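Local atomic coordinates of 39 kDa initiator binding protein (Trichomonas vaginalis, PDB entry 1PP7), a protein that binds the initiator element of core promoters through its N-terminal DNA-binding domain and so probably directs transcription initiation. Residues 79-82 / 83-87. Sequence-based numbering, arbitrary orientation.
With nucleotides of chain A.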
loop_
_atom_site.group_PDB
_atom_site.type_symbol
_atom_site.label_atom_id
_atom_site.label_comp_id
_atom_site.label_asym_id
_atom_site.label_seq_id
_atom_site.Cartn_x
_atom_site.Cartn_y
_atom_site.Cartn_z
ATOM N N LYS C 79 9.292 -8.552 -1.981
ATOM C CA LYS C 79 9.731 -8.444 -3.384
ATOM C C LYS C 79 8.573 -7.924 -4.280
ATOM O O LYS C 79 7.400 -8.113 -3.947
ATOM C CB LYS C 79 10.145 -9.823 -3.914
ATOM C CG LYS C 79 11.056 -10.628 -3.034
ATOM C CD LYS C 79 12.509 -10.390 -3.382
ATOM C CE LYS C 79 13.051 -9.117 -2.698
ATOM N NZ LYS C 79 13.394 -9.317 -1.240
ATOM N N LEU C 80 8.889 -7.317 -5.419
ATOM C CA LEU C 80 7.841 -6.875 -6.365
ATOM C C LEU C 80 6.852 -7.994 -6.668
ATOM O O LEU C 80 5.594 -7.813 -6.664
ATOM C CB LEU C 80 8.418 -6.513 -7.715
ATOM C CG LEU C 80 7.884 -5.163 -8.161
ATOM C CD1 LEU C 80 7.826 -5.160 -9.667
ATOM C CD2 LEU C 80 6.498 -4.862 -7.499
ATOM N N ASN C 81 7.444 -9.147 -6.971
ATOM C CA ASN C 81 6.684 -10.308 -7.291
ATOM C C ASN C 81 5.707 -10.676 -6.175
ATOM O O ASN C 81 4.553 -10.987 -6.438
ATOM C CB ASN C 81 7.591 -11.486 -7.666
ATOM C CG ASN C 81 6.829 -12.800 -7.762
ATOM O OD1 ASN C 81 6.763 -13.572 -6.784
ATOM N ND2 ASN C 81 6.214 -13.043 -8.907
ATOM N N THR C 82 6.097 -10.603 -4.921
ATOM C CA THR C 82 5.100 -10.999 -3.975
ATOM C C THR C 82 4.046 -9.902 -3.869
ATOM O O THR C 82 2.876 -10.196 -3.601
ATOM C CB THR C 82 5.785 -11.480 -2.663
ATOM O OG1 THR C 82 4.991 -11.168 -1.504
ATOM C CG2 THR C 82 7.133 -10.917 -2.574
ATOM N N LEU C 83 4.408 -8.640 -4.164
ATOM C CA LEU C 83 3.389 -7.592 -4.090
ATOM C C LEU C 83 2.282 -7.970 -5.097
ATOM O O LEU C 83 1.087 -7.960 -4.723
ATOM C CB LEU C 83 3.930 -6.229 -4.474
ATOM C CG LEU C 83 3.398 -4.992 -3.756
ATOM C CD1 LEU C 83 3.621 -3.833 -4.676
ATOM C CD2 LEU C 83 1.951 -5.071 -3.382
ATOM N N ASN C 84 2.685 -8.296 -6.353
ATOM C CA ASN C 84 1.738 -8.657 -7.411
ATOM C C ASN C 84 0.944 -9.867 -6.996
ATOM O O ASN C 84 -0.264 -9.911 -7.187
ATOM C CB ASN C 84 2.400 -9.037 -8.742
ATOM C CG ASN C 84 3.257 -7.911 -9.366
ATOM O OD1 ASN C 84 2.937 -6.709 -9.248
ATOM N ND2 ASN C 84 4.334 -8.311 -10.085
ATOM N N VAL C 85 1.612 -10.878 -6.446
ATOM C CA VAL C 85 0.902 -12.064 -6.046
ATOM C C VAL C 85 -0.211 -11.694 -4.994
ATOM O O VAL C 85 -1.359 -12.174 -5.083
ATOM C CB VAL C 85 1.913 -13.121 -5.507
ATOM C CG1 VAL C 85 1.227 -14.119 -4.612
ATOM C CG2 VAL C 85 2.556 -13.884 -6.691
ATOM N N ASN C 86 0.129 -10.849 -4.008
ATOM C CA ASN C 86 -0.835 -10.423 -3.003
ATOM C C ASN C 86 -2.022 -9.613 -3.602
ATOM O O ASN C 86 -3.192 -9.795 -3.148
ATOM C CB ASN C 86 -0.148 -9.576 -1.915
ATOM C CG ASN C 86 0.744 -10.405 -0.972
ATOM O OD1 ASN C 86 0.694 -11.665 -0.937
ATOM N ND2 ASN C 86 1.560 -9.701 -0.211
ATOM N N LEU C 87 -1.741 -8.714 -4.566
ATOM C CA LEU C 87 -2.823 -7.930 -5.184
ATOM C C LEU C 87 -3.788 -8.916 -5.908
ATOM O O LEU C 87 -5.037 -8.863 -5.723
ATOM C CB LEU C 87 -2.268 -6.877 -6.169
ATOM C CG LEU C 87 -1.329 -5.843 -5.514
ATOM C CD1 LEU C 87 -0.881 -4.918 -6.540
ATOM C CD2 LEU C 87 -1.990 -5.063 -4.458
ATOM P P DT A 8 9.619 -12.011 0.080
ATOM O OP1 DT A 8 10.669 -11.480 0.983
ATOM O OP2 DT A 8 8.852 -11.068 -0.747
ATOM O "O5'" DT A 8 10.175 -13.130 -0.872
ATOM C "C5'" DT A 8 10.661 -14.309 -0.255
ATOM C "C4'" DT A 8 11.107 -15.307 -1.282
ATOM O "O4'" DT A 8 9.979 -16.114 -1.604
ATOM C "C3'" DT A 8 11.620 -14.734 -2.589
ATOM O "O3'" DT A 8 12.917 -15.249 -2.853
ATOM C "C2'" DT A 8 10.647 -15.251 -3.622
ATOM C "C1'" DT A 8 9.993 -16.420 -2.962
ATOM N N1 DT A 8 8.591 -16.684 -3.364
ATOM C C2 DT A 8 8.250 -17.988 -3.726
ATOM O O2 DT A 8 9.011 -18.908 -3.649
ATOM N N3 DT A 8 6.956 -18.161 -4.141
ATOM C C4 DT A 8 5.958 -17.208 -4.158
ATOM O O4 DT A 8 4.815 -17.536 -4.496
ATOM C C5 DT A 8 6.372 -15.868 -3.730
ATOM C C7 DT A 8 5.360 -14.766 -3.692
ATOM C C6 DT A 8 7.654 -15.681 -3.375
ATOM P P DT A 7 3.919 -11.265 2.992
ATOM O OP1 DT A 7 4.554 -10.757 4.256
ATOM O OP2 DT A 7 3.458 -10.312 1.932
ATOM O "O5'" DT A 7 4.950 -12.241 2.291
ATOM C "C5'" DT A 7 5.853 -12.983 3.097
ATOM C "C4'" DT A 7 6.816 -13.751 2.231
ATOM O "O4'" DT A 7 6.202 -14.969 1.748
ATOM C "C3'" DT A 7 7.340 -12.995 1.011
ATOM O "O3'" DT A 7 8.768 -12.974 1.062
ATOM C "C2'" DT A 7 6.830 -13.817 -0.156
ATOM C "C1'" DT A 7 6.655 -15.198 0.450
ATOM N N1 DT A 7 5.681 -16.071 -0.222
ATOM C C2 DT A 7 6.083 -17.362 -0.475
ATOM O O2 DT A 7 7.201 -17.757 -0.175
ATOM N N3 DT A 7 5.138 -18.165 -1.110
ATOM C C4 DT A 7 3.853 -17.780 -1.507
ATOM O O4 DT A 7 3.092 -18.601 -2.073
ATOM C C5 DT A 7 3.505 -16.380 -1.204
ATOM C C7 DT A 7 2.149 -15.865 -1.577
ATOM C C6 DT A 7 4.428 -15.619 -0.590
ATOM P P DC A 9 13.871 -14.536 -3.950
ATOM O OP1 DC A 9 15.168 -14.265 -3.276
ATOM O OP2 DC A 9 13.175 -13.412 -4.657
ATOM O "O5'" DC A 9 14.045 -15.748 -4.969
ATOM C "C5'" DC A 9 14.084 -17.094 -4.486
ATOM C "C4'" DC A 9 13.859 -18.069 -5.620
ATOM O "O4'" DC A 9 12.450 -18.371 -5.783
ATOM C "C3'" DC A 9 14.375 -17.615 -6.992
ATOM O "O3'" DC A 9 15.039 -18.711 -7.664
ATOM C "C2'" DC A 9 13.095 -17.215 -7.720
ATOM C "C1'" DC A 9 12.057 -18.168 -7.135
ATOM N N1 DC A 9 10.660 -17.670 -7.138
ATOM C C2 DC A 9 9.620 -18.553 -7.504
ATOM O O2 DC A 9 9.895 -19.709 -7.797
ATOM N N3 DC A 9 8.338 -18.114 -7.520
ATOM C C4 DC A 9 8.066 -16.856 -7.173
ATOM N N4 DC A 9 6.795 -16.472 -7.216
ATOM C C5 DC A 9 9.097 -15.936 -6.774
ATOM C C6 DC A 9 10.369 -16.378 -6.783
HETATM O O HOH W 1 5.772 -10.472 -10.845
#
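K79 and L83 start the first turn of helix 80-89: L83 N donates to K79 O at 3.0 Å. K79 sits at the N-cap, and the next three amides follow the same i to i+4 pattern, N84 to L80, V85 to N81 and N86 to T82. The N-H...O angle is 151° in the first bond and about 165° in the other three. On the side facing the protein, L80 and L83 pass each other at a slant, CD2 of L80 lying 4.2 Å from CD1 of L83, and L83 continues onto A73 of helix 69-76 and F34 of helix 34-45. This is the recognition helix of a helix-turn-helix domain, following helix 69-76 and set into the major groove of the initiator DNA. N81 reads the bases: its first torsion (chi1 169°) swings the amide out from the helix toward the base edges, where OD1 accepts from N4 of DC9 of chain A at 2.9 Å, while ND2 donates to O4 of a thymine base of the bound DNA. A water accepts from N81 ND2 and from N84 ND2, its oxygen 2.7 Å from N84 ND2; the OD1 of N84 is taken by K69. One turn on from N81, V85 turns its two methyls to the thymines, CG1 lying 3.6 Å from the C7 methyl of DT7 of chain A. The DNA backbone is held by N86 ND2, which donates to OP2 of DT7 of chain A at 2.9 Å; a second bond, from K79 N at the helix start to OP2 of DT8 of chain A, is doubtful because that oxygen is modelled too close to a neighbour.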